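Local coordinates for Serine/threonine-protein kinase pelle (Drosophila melanogaster, PDB 1D2Z) that phosphorylates serine and threonine residues in the Toll pathway that sets embryonic dorsoventral polarity, and binds Tube through the death domain given here, at residues 7-21 against 66-80. Sequence-based numbering, arbitrary orientation.
Sequences LDNTMAIRLLPLPVR and LNIWGGQYNHTVQTL
Leu66 lays CD1 over one face of the Arg21 guanidinium, 4.1 Å above its plane, with a water at the edge, while Arg21 NE is hydrogen-bonded to Asn63 OD1. In the conformer modelled here, one of two, the Arg14 guanidinium has Ala12 CB over one face and its edge meets Asn74 OD1, NE (2.8 Å) and NH2 both donating from the same face of the amide. In this death domain, a six-helix bundle, the N-terminal arm runs along the turn joining helices 61-73 and 77-86, and on that turn Asn74 and His75 also bind the death domain of Tube. The Asp8 carboxylate stacks on the Gln78 amide, planes 12° apart. Its OD2 accepts from Thr76 OG1 at 2.9 Å; OD1 accepts from Thr10 OG1 and from Thr10 N, the latter closing an Asx turn. Without the carboxylate, as with an alanine at Asp8, both threonine hydroxyls would probably lose this acceptor and Thr10 turn more freely. Thr76 is the N-cap of helix 77-86, its OG1 accepting from Thr79 N; Thr10 OG1 accepts from Gln78 N, and Met11 O from Val77 N. Ile13 pushes CD1 between Trp69, His75 and Leu80, while Ile13 N donates almost straight, at 176°, to His75 O, 2.8 Å away.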
ATOM      1  N   LEU A   7     -20.618   8.003  -2.332  1.00 67.47           N
ATOM      2  CA  LEU A   7     -21.091   6.600  -2.521  1.00 67.95           C
ATOM      3  C   LEU A   7     -20.347   5.633  -1.595  1.00 66.57           C
ATOM      4  O   LEU A   7     -20.974   4.902  -0.822  1.00 67.88           O
ATOM      5  CB  LEU A   7     -20.943   6.180  -3.997  1.00 69.22           C
ATOM      6  CG  LEU A   7     -21.540   4.846  -4.479  1.00 70.48           C
ATOM      7  CD1 LEU A   7     -21.953   4.952  -5.946  1.00 70.22           C
ATOM      8  CD2 LEU A   7     -20.555   3.702  -4.280  1.00 69.46           C
ATOM      9  N   ASP A   8     -19.016   5.635  -1.662  1.00 63.53           N
ATOM     10  CA  ASP A   8     -18.215   4.750  -0.817  1.00 60.79           C
ATOM     11  C   ASP A   8     -17.685   5.468   0.422  1.00 58.70           C
ATOM     12  O   ASP A   8     -16.611   6.072   0.401  1.00 58.07           O
ATOM     13  CB  ASP A   8     -17.054   4.127  -1.611  1.00 59.65           C
ATOM     14  CG  ASP A   8     -16.402   2.938  -0.889  1.00 60.00           C
ATOM     15  OD1 ASP A   8     -16.613   2.753   0.331  1.00 57.01           O
ATOM     16  OD2 ASP A   8     -15.673   2.173  -1.553  1.00 61.43           O
ATOM     17  N   ASN A   9     -18.452   5.393   1.503  1.00 58.03           N
ATOM     18  CA  ASN A   9     -18.068   6.011   2.766  1.00 57.56           C
ATOM     19  C   ASN A   9     -17.732   4.956   3.816  1.00 53.75           C
ATOM     20  O   ASN A   9     -17.775   5.230   5.015  1.00 54.76           O
ATOM     21  CB  ASN A   9     -19.184   6.923   3.286  1.00 61.33           C
ATOM     22  CG  ASN A   9     -19.278   8.229   2.520  1.00 65.28           C
ATOM     23  OD1 ASN A   9     -18.490   8.493   1.607  1.00 68.37           O
ATOM     24  ND2 ASN A   9     -20.246   9.061   2.893  1.00 67.20           N
ATOM     25  N   THR A  10     -17.400   3.750   3.363  1.00 48.63           N
ATOM     26  CA  THR A  10     -17.064   2.672   4.288  1.00 44.56           C
ATOM     27  C   THR A  10     -15.626   2.794   4.763  1.00 42.76           C
ATOM     28  O   THR A  10     -14.796   3.423   4.106  1.00 40.63           O
ATOM     29  CB  THR A  10     -17.274   1.282   3.657  1.00 42.64           C
ATOM     30  OG1 THR A  10     -16.427   1.131   2.512  1.00 39.13           O
ATOM     31  CG2 THR A  10     -18.726   1.099   3.247  1.00 41.54           C
ATOM     32  N   MET A  11     -15.335   2.188   5.910  1.00 40.34           N
ATOM     33  CA  MET A  11     -13.993   2.235   6.467  1.00 37.56           C
ATOM     34  C   MET A  11     -13.025   1.359   5.681  1.00 35.34           C
ATOM     35  O   MET A  11     -13.431   0.511   4.884  1.00 33.95           O
ATOM     36  CB  MET A  11     -13.997   1.792   7.930  1.00 39.02           C
ATOM     37  CG  MET A  11     -14.453   0.358   8.156  1.00 42.69           C
ATOM     38  SD  MET A  11     -14.217  -0.165   9.872  1.00 45.81           S
ATOM     39  CE  MET A  11     -15.522   0.768  10.705  1.00 46.62           C
ATOM     40  N   ALA A  12     -11.739   1.584   5.912  1.00 34.59           N
ATOM     41  CA  ALA A  12     -10.701   0.803   5.259  1.00 34.33           C
ATOM     42  C   ALA A  12     -10.723  -0.586   5.888  1.00 33.70           C
ATOM     43  O   ALA A  12     -10.982  -0.725   7.088  1.00 31.74           O
ATOM     44  CB  ALA A  12      -9.344   1.457   5.480  1.00 34.10           C
ATOM     45  N   ILE A  13     -10.473  -1.608   5.070  1.00 30.19           N
ATOM     46  CA  ILE A  13     -10.434  -2.996   5.525  1.00 28.28           C
ATOM     47  C   ILE A  13      -9.505  -3.155   6.730  1.00 31.73           C
ATOM     48  O   ILE A  13      -9.805  -3.908   7.663  1.00 30.01           O
ATOM     49  CB  ILE A  13      -9.948  -3.930   4.377  1.00 26.62           C
ATOM     50  CG1 ILE A  13     -11.027  -4.017   3.288  1.00 27.71           C
ATOM     51  CG2 ILE A  13      -9.545  -5.301   4.923  1.00 28.12           C
ATOM     52  CD1 ILE A  13     -10.572  -4.679   2.000  1.00 27.39           C
ATOM     53  N   ARG A  14      -8.388  -2.433   6.710  0.50 31.55           N
ATOM     54  CA  ARG A  14      -7.406  -2.486   7.789  0.50 35.14           C
ATOM     55  C   ARG A  14      -7.964  -2.005   9.130  0.50 34.72           C
ATOM     56  O   ARG A  14      -7.409  -2.324  10.184  0.50 33.33           O
ATOM     57  CB  ARG A  14      -6.169  -1.667   7.410  0.50 37.97           C
ATOM     58  CG  ARG A  14      -6.494  -0.256   6.961  0.50 46.15           C
ATOM     59  CD  ARG A  14      -5.289   0.452   6.358  0.50 51.56           C
ATOM     60  NE  ARG A  14      -5.664   1.753   5.806  0.50 54.62           N
ATOM     61  CZ  ARG A  14      -5.953   2.825   6.537  0.50 57.79           C
ATOM     62  NH1 ARG A  14      -5.906   2.768   7.862  0.50 57.86           N
ATOM     63  NH2 ARG A  14      -6.319   3.951   5.941  0.50 59.44           N
ATOM     64  N   LEU A  15      -9.066  -1.259   9.087  1.00 33.77           N
ATOM     65  CA  LEU A  15      -9.699  -0.739  10.303  1.00 36.03           C
ATOM     66  C   LEU A  15     -10.822  -1.624  10.857  1.00 36.18           C
ATOM     67  O   LEU A  15     -11.363  -1.347  11.925  1.00 36.77           O
ATOM     68  CB  LEU A  15     -10.205   0.690  10.071  1.00 36.42           C
ATOM     69  CG  LEU A  15      -9.143   1.745   9.725  1.00 39.97           C
ATOM     70  CD1 LEU A  15      -9.808   3.075   9.395  1.00 39.67           C
ATOM     71  CD2 LEU A  15      -8.162   1.908  10.879  1.00 41.36           C
ATOM     72  N   LEU A  16     -11.168  -2.691  10.139  1.00 36.55           N
ATOM     73  CA  LEU A  16     -12.214  -3.607  10.589  1.00 36.08           C
ATOM     74  C   LEU A  16     -11.936  -4.113  12.000  1.00 35.20           C
ATOM     75  O   LEU A  16     -10.833  -4.581  12.293  1.00 34.93           O
ATOM     76  CB  LEU A  16     -12.326  -4.813   9.651  1.00 37.66           C
ATOM     77  CG  LEU A  16     -13.291  -4.761   8.468  1.00 41.56           C
ATOM     78  CD1 LEU A  16     -13.061  -5.975   7.568  1.00 43.84           C
ATOM     79  CD2 LEU A  16     -14.728  -4.731   8.970  1.00 37.32           C
ATOM     80  N   PRO A  17     -12.921  -3.988  12.906  1.00 34.48           N
ATOM     81  CA  PRO A  17     -12.763  -4.446  14.295  1.00 32.59           C
ATOM     82  C   PRO A  17     -12.344  -5.913  14.341  1.00 32.53           C
ATOM     83  O   PRO A  17     -12.815  -6.721  13.537  1.00 33.27           O
ATOM     84  CB  PRO A  17     -14.159  -4.235  14.879  1.00 32.44           C
ATOM     85  CG  PRO A  17     -14.619  -2.986  14.168  1.00 33.69           C
ATOM     86  CD  PRO A  17     -14.185  -3.246  12.731  1.00 33.22           C
ATOM     87  N   LEU A  18     -11.469  -6.262  15.280  1.00 31.35           N
ATOM     88  CA  LEU A  18     -10.992  -7.640  15.390  1.00 35.93           C
ATOM     89  C   LEU A  18     -12.070  -8.725  15.472  1.00 35.96           C
ATOM     90  O   LEU A  18     -11.928  -9.778  14.850  1.00 36.76           O
ATOM     91  CB  LEU A  18      -9.969  -7.781  16.518  1.00 36.63           C
ATOM     92  CG  LEU A  18      -8.709  -6.934  16.299  1.00 41.65           C
ATOM     93  CD1 LEU A  18      -7.686  -7.234  17.388  1.00 44.16           C
ATOM     94  CD2 LEU A  18      -8.108  -7.215  14.915  1.00 41.20           C
ATOM     95  N   PRO A  19     -13.153  -8.495  16.245  1.00 36.36           N
ATOM     96  CA  PRO A  19     -14.226  -9.494  16.357  1.00 35.80           C
ATOM     97  C   PRO A  19     -14.838  -9.886  15.006  1.00 34.21           C
ATOM     98  O   PRO A  19     -14.877 -11.065  14.664  1.00 32.50           O
ATOM     99  CB  PRO A  19     -15.249  -8.786  17.243  1.00 36.13           C
ATOM    100  CG  PRO A  19     -14.375  -8.000  18.161  1.00 38.26           C
ATOM    101  CD  PRO A  19     -13.372  -7.400  17.211  1.00 37.65           C
ATOM    102  N   VAL A  20     -15.295  -8.899  14.237  1.00 32.35           N
ATOM    103  CA  VAL A  20     -15.889  -9.177  12.934  1.00 32.66           C
ATOM    104  C   VAL A  20     -14.843  -9.766  11.981  1.00 31.91           C
ATOM    105  O   VAL A  20     -15.132 -10.695  11.230  1.00 29.38           O
ATOM    106  CB  VAL A  20     -16.552  -7.910  12.304  1.00 33.30           C
ATOM    107  CG1 VAL A  20     -15.548  -6.787  12.170  1.00 36.85           C
ATOM    108  CG2 VAL A  20     -17.145  -8.241  10.938  1.00 32.73           C
ATOM    109  N   ARG A  21     -13.620  -9.255  12.058  1.00 30.27           N
ATOM    110  CA  ARG A  21     -12.541  -9.740  11.208  1.00 29.53           C
ATOM    111  C   ARG A  21     -12.250 -11.212  11.485  1.00 29.09           C
ATOM    112  O   ARG A  21     -12.050 -11.992  10.556  1.00 29.32           O
ATOM    113  CB  ARG A  21     -11.284  -8.892  11.411  1.00 29.79           C
ATOM    114  CG  ARG A  21     -10.153  -9.249  10.471  1.00 31.01           C
ATOM    115  CD  ARG A  21      -9.077  -8.202  10.514  1.00 33.99           C
ATOM    116  NE  ARG A  21      -7.923  -8.604   9.726  1.00 36.46           N
ATOM    117  CZ  ARG A  21      -7.329  -7.835   8.822  1.00 36.13           C
ATOM    118  NH1 ARG A  21      -7.782  -6.609   8.585  1.00 31.48           N
ATOM    119  NH2 ARG A  21      -6.279  -8.303   8.153  1.00 36.63           N
ATOM    120  N   LEU A  66      -6.282 -10.386   3.527  1.00 24.76           N
ATOM    121  CA  LEU A  66      -6.757  -9.054   3.909  1.00 25.74           C
ATOM    122  C   LEU A  66      -5.583  -8.135   4.241  1.00 25.98           C
ATOM    123  O   LEU A  66      -5.628  -6.947   3.943  1.00 27.20           O
ATOM    124  CB  LEU A  66      -7.711  -9.118   5.104  1.00 24.66           C
ATOM    125  CG  LEU A  66      -9.076  -9.783   4.895  1.00 25.95           C
ATOM    126  CD1 LEU A  66      -9.886  -9.701   6.193  1.00 21.01           C
ATOM    127  CD2 LEU A  66      -9.822  -9.098   3.762  1.00 28.26           C
ATOM    128  N   ASN A  67      -4.549  -8.688   4.875  1.00 26.73           N
ATOM    129  CA  ASN A  67      -3.358  -7.912   5.231  1.00 29.16           C
ATOM    130  C   ASN A  67      -2.701  -7.343   3.972  1.00 31.27           C
ATOM    131  O   ASN A  67      -2.306  -6.178   3.939  1.00 31.49           O
ATOM    132  CB  ASN A  67      -2.341  -8.781   5.989  1.00 30.99           C
ATOM    133  CG  ASN A  67      -2.702  -8.975   7.467  1.00 34.14           C
ATOM    134  OD1 ASN A  67      -3.488  -8.222   8.035  1.00 32.74           O
ATOM    135  ND2 ASN A  67      -2.114  -9.990   8.087  1.00 33.77           N
ATOM    136  N   ILE A  68      -2.611  -8.166   2.930  1.00 30.71           N
ATOM    137  CA  ILE A  68      -2.000  -7.748   1.669  1.00 30.60           C
ATOM    138  C   ILE A  68      -2.902  -6.830   0.841  1.00 29.36           C
ATOM    139  O   ILE A  68      -2.546  -5.684   0.556  1.00 29.14           O
ATOM    140  CB  ILE A  68      -1.583  -8.983   0.810  1.00 29.27           C
ATOM    141  CG1 ILE A  68      -0.502  -9.783   1.543  1.00 30.44           C
ATOM    142  CG2 ILE A  68      -1.066  -8.539  -0.561  1.00 31.91           C
ATOM    143  CD1 ILE A  68      -0.234 -11.164   0.969  1.00 32.90           C
ATOM    144  N   TRP A  69      -4.074  -7.335   0.471  1.00 30.48           N
ATOM    145  CA  TRP A  69      -5.011  -6.581  -0.358  1.00 28.15           C
ATOM    146  C   TRP A  69      -5.560  -5.330   0.338  1.00 29.21           C
ATOM    147  O   TRP A  69      -5.634  -4.260  -0.265  1.00 26.98           O
ATOM    148  CB  TRP A  69      -6.141  -7.510  -0.811  1.00 29.93           C
ATOM    149  CG  TRP A  69      -6.983  -6.972  -1.918  1.00 29.02           C
ATOM    150  CD1 TRP A  69      -6.561  -6.584  -3.168  1.00 29.66           C
ATOM    151  CD2 TRP A  69      -8.396  -6.765  -1.889  1.00 29.74           C
ATOM    152  NE1 TRP A  69      -7.629  -6.147  -3.912  1.00 27.88           N
ATOM    153  CE2 TRP A  69      -8.768  -6.248  -3.155  1.00 29.49           C
ATOM    154  CE3 TRP A  69      -9.388  -6.965  -0.917  1.00 27.41           C
ATOM    155  CZ2 TRP A  69     -10.091  -5.933  -3.470  1.00 32.23           C
ATOM    156  CZ3 TRP A  69     -10.704  -6.648  -1.234  1.00 31.01           C
ATOM    157  CH2 TRP A  69     -11.042  -6.137  -2.498  1.00 28.98           C
ATOM    158  N   GLY A  70      -5.911  -5.455   1.613  1.00 29.99           N
ATOM    159  CA  GLY A  70      -6.429  -4.308   2.340  1.00 30.33           C
ATOM    160  C   GLY A  70      -5.319  -3.380   2.799  1.00 30.98           C
ATOM    161  O   GLY A  70      -5.426  -2.162   2.686  1.00 31.91           O
ATOM    162  N   GLY A  71      -4.234  -3.965   3.290  1.00 31.67           N
ATOM    163  CA  GLY A  71      -3.116  -3.178   3.771  1.00 31.70           C
ATOM    164  C   GLY A  71      -2.418  -2.327   2.733  1.00 30.98           C
ATOM    165  O   GLY A  71      -2.455  -1.099   2.805  1.00 31.04           O
ATOM    166  N   GLN A  72      -1.799  -2.964   1.747  1.00 29.48           N
ATOM    167  CA  GLN A  72      -1.082  -2.209   0.726  1.00 29.20           C
ATOM    168  C   GLN A  72      -1.948  -1.347  -0.187  1.00 29.31           C
ATOM    169  O   GLN A  72      -1.596  -0.206  -0.479  1.00 27.13           O
ATOM    170  CB  GLN A  72      -0.218  -3.131  -0.138  1.00 29.25           C
ATOM    171  CG  GLN A  72       0.529  -2.381  -1.236  1.00 26.71           C
ATOM    172  CD  GLN A  72       1.311  -3.285  -2.163  1.00 26.74           C
ATOM    173  OE1 GLN A  72       1.884  -4.300  -1.740  1.00 26.73           O
ATOM    174  NE2 GLN A  72       1.353  -2.913  -3.440  1.00 25.54           N
ATOM    175  N   TYR A  73      -3.074  -1.888  -0.639  1.00 32.07           N
ATOM    176  CA  TYR A  73      -3.944  -1.158  -1.564  1.00 30.79           C
ATOM    177  C   TYR A  73      -5.006  -0.274  -0.933  1.00 31.20           C
ATOM    178  O   TYR A  73      -5.780   0.368  -1.640  1.00 33.18           O
ATOM    179  CB  TYR A  73      -4.545  -2.125  -2.579  1.00 29.60           C
ATOM    180  CG  TYR A  73      -3.485  -2.996  -3.214  1.00 30.35           C
ATOM    181  CD1 TYR A  73      -2.724  -2.529  -4.285  1.00 29.33           C
ATOM    182  CD2 TYR A  73      -3.202  -4.262  -2.709  1.00 29.52           C
ATOM    183  CE1 TYR A  73      -1.710  -3.295  -4.835  1.00 31.04           C
ATOM    184  CE2 TYR A  73      -2.181  -5.042  -3.249  1.00 30.38           C
ATOM    185  CZ  TYR A  73      -1.442  -4.548  -4.317  1.00 32.38           C
ATOM    186  OH  TYR A  73      -0.455  -5.308  -4.879  1.00 33.76           O
ATOM    187  N   ASN A  74      -5.043  -0.243   0.397  1.00 31.32           N
ATOM    188  CA  ASN A  74      -5.979   0.607   1.132  1.00 32.01           C
ATOM    189  C   ASN A  74      -7.433   0.451   0.675  1.00 29.64           C
ATOM    190  O   ASN A  74      -8.138   1.439   0.492  1.00 33.33           O
ATOM    191  CB  ASN A  74      -5.533   2.076   0.998  1.00 31.89           C
ATOM    192  CG  ASN A  74      -6.096   2.973   2.093  1.00 35.17           C
ATOM    193  OD1 ASN A  74      -6.425   2.509   3.188  1.00 33.46           O
ATOM    194  ND2 ASN A  74      -6.200   4.270   1.801  1.00 33.22           N
ATOM    195  N   HIS A  75      -7.868  -0.788   0.456  1.00 28.26           N
ATOM    196  CA  HIS A  75      -9.240  -1.038   0.021  1.00 28.23           C
ATOM    197  C   HIS A  75     -10.234  -0.929   1.172  1.00 29.75           C
ATOM    198  O   HIS A  75      -9.881  -1.146   2.335  1.00 30.52           O
ATOM    199  CB  HIS A  75      -9.358  -2.393  -0.678  1.00 28.84           C
ATOM    200  CG  HIS A  75      -8.787  -2.404  -2.061  1.00 27.86           C
ATOM    201  ND1 HIS A  75      -9.165  -1.494  -3.024  1.00 31.12           N
ATOM    202  CD2 HIS A  75      -7.863  -3.204  -2.642  1.00 28.30           C
ATOM    203  CE1 HIS A  75      -8.500  -1.736  -4.141  1.00 30.74           C
ATOM    204  NE2 HIS A  75      -7.703  -2.769  -3.937  1.00 28.82           N
ATOM    205  N   THR A  76     -11.461  -0.548   0.829  1.00 31.12           N
ATOM    206  CA  THR A  76     -12.551  -0.362   1.787  1.00 30.89           C
ATOM    207  C   THR A  76     -13.405  -1.613   1.970  1.00 31.27           C
ATOM    208  O   THR A  76     -13.352  -2.550   1.162  1.00 27.37           O
ATOM    209  CB  THR A  76     -13.502   0.763   1.332  1.00 32.14           C
ATOM    210  OG1 THR A  76     -14.192   0.348   0.146  1.00 32.74           O
ATOM    211  CG2 THR A  76     -12.735   2.057   1.055  1.00 30.75           C
ATOM    212  N   VAL A  77     -14.219  -1.605   3.026  1.00 30.27           N
ATOM    213  CA  VAL A  77     -15.094  -2.732   3.309  1.00 30.27           C
ATOM    214  C   VAL A  77     -16.099  -2.888   2.168  1.00 29.82           C
ATOM    215  O   VAL A  77     -16.472  -4.005   1.818  1.00 30.76           O
ATOM    216  CB  VAL A  77     -15.837  -2.558   4.662  1.00 31.69           C
ATOM    217  CG1 VAL A  77     -16.744  -3.739   4.917  1.00 31.60           C
ATOM    218  CG2 VAL A  77     -14.838  -2.447   5.797  1.00 31.89           C
ATOM    219  N   GLN A  78     -16.514  -1.776   1.567  1.00 30.50           N
ATOM    220  CA  GLN A  78     -17.462  -1.856   0.457  1.00 31.28           C
ATOM    221  C   GLN A  78     -16.838  -2.611  -0.721  1.00 31.27           C
ATOM    222  O   GLN A  78     -17.488  -3.455  -1.341  1.00 32.15           O
ATOM    223  CB  GLN A  78     -17.923  -0.465   0.013  1.00 33.28           C
ATOM    224  CG  GLN A  78     -18.983  -0.517  -1.080  1.00 36.97           C
ATOM    225  CD  GLN A  78     -19.467   0.851  -1.508  1.00 39.81           C
ATOM    226  OE1 GLN A  78     -19.339   1.228  -2.670  1.00 42.55           O
ATOM    227  NE2 GLN A  78     -20.044   1.596  -0.574  1.00 39.18           N
ATOM    228  N   THR A  79     -15.569  -2.334  -1.004  1.00 29.16           N
ATOM    229  CA  THR A  79     -14.878  -3.008  -2.099  1.00 29.87           C
ATOM    230  C   THR A  79     -14.747  -4.500  -1.785  1.00 28.01           C
ATOM    231  O   THR A  79     -14.887  -5.338  -2.672  1.00 27.09           O
ATOM    232  CB  THR A  79     -13.507  -2.352  -2.384  1.00 29.39           C
ATOM    233  OG1 THR A  79     -13.723  -0.982  -2.744  1.00 28.11           O
ATOM    234  CG2 THR A  79     -12.789  -3.048  -3.543  1.00 29.74           C
ATOM    235  N   LEU A  80     -14.552  -4.819  -0.506  1.00 29.27           N
ATOM    236  CA  LEU A  80     -14.456  -6.206  -0.055  1.00 30.14           C
ATOM    237  C   LEU A  80     -15.825  -6.877  -0.262  1.00 30.49           C
ATOM    238  O   LEU A  80     -15.909  -8.028  -0.699  1.00 29.63           O
ATOM    239  CB  LEU A  80     -14.060  -6.255   1.426  1.00 29.02           C
ATOM    240  CG  LEU A  80     -13.938  -7.643   2.058  1.00 28.70           C
ATOM    241  CD1 LEU A  80     -12.821  -8.453   1.371  1.00 29.57           C
ATOM    242  CD2 LEU A  80     -13.654  -7.493   3.544  1.00 26.53           C
TER
HETATM  243  O   HOH W   1     -16.568   0.448  -3.620  1.00 71.85           O
HETATM  244  O   HOH W   2      -7.633  -1.221   4.105  1.00 36.79           O
HETATM  245  O   HOH W   3      -6.136  -5.470   6.382  1.00 29.28           O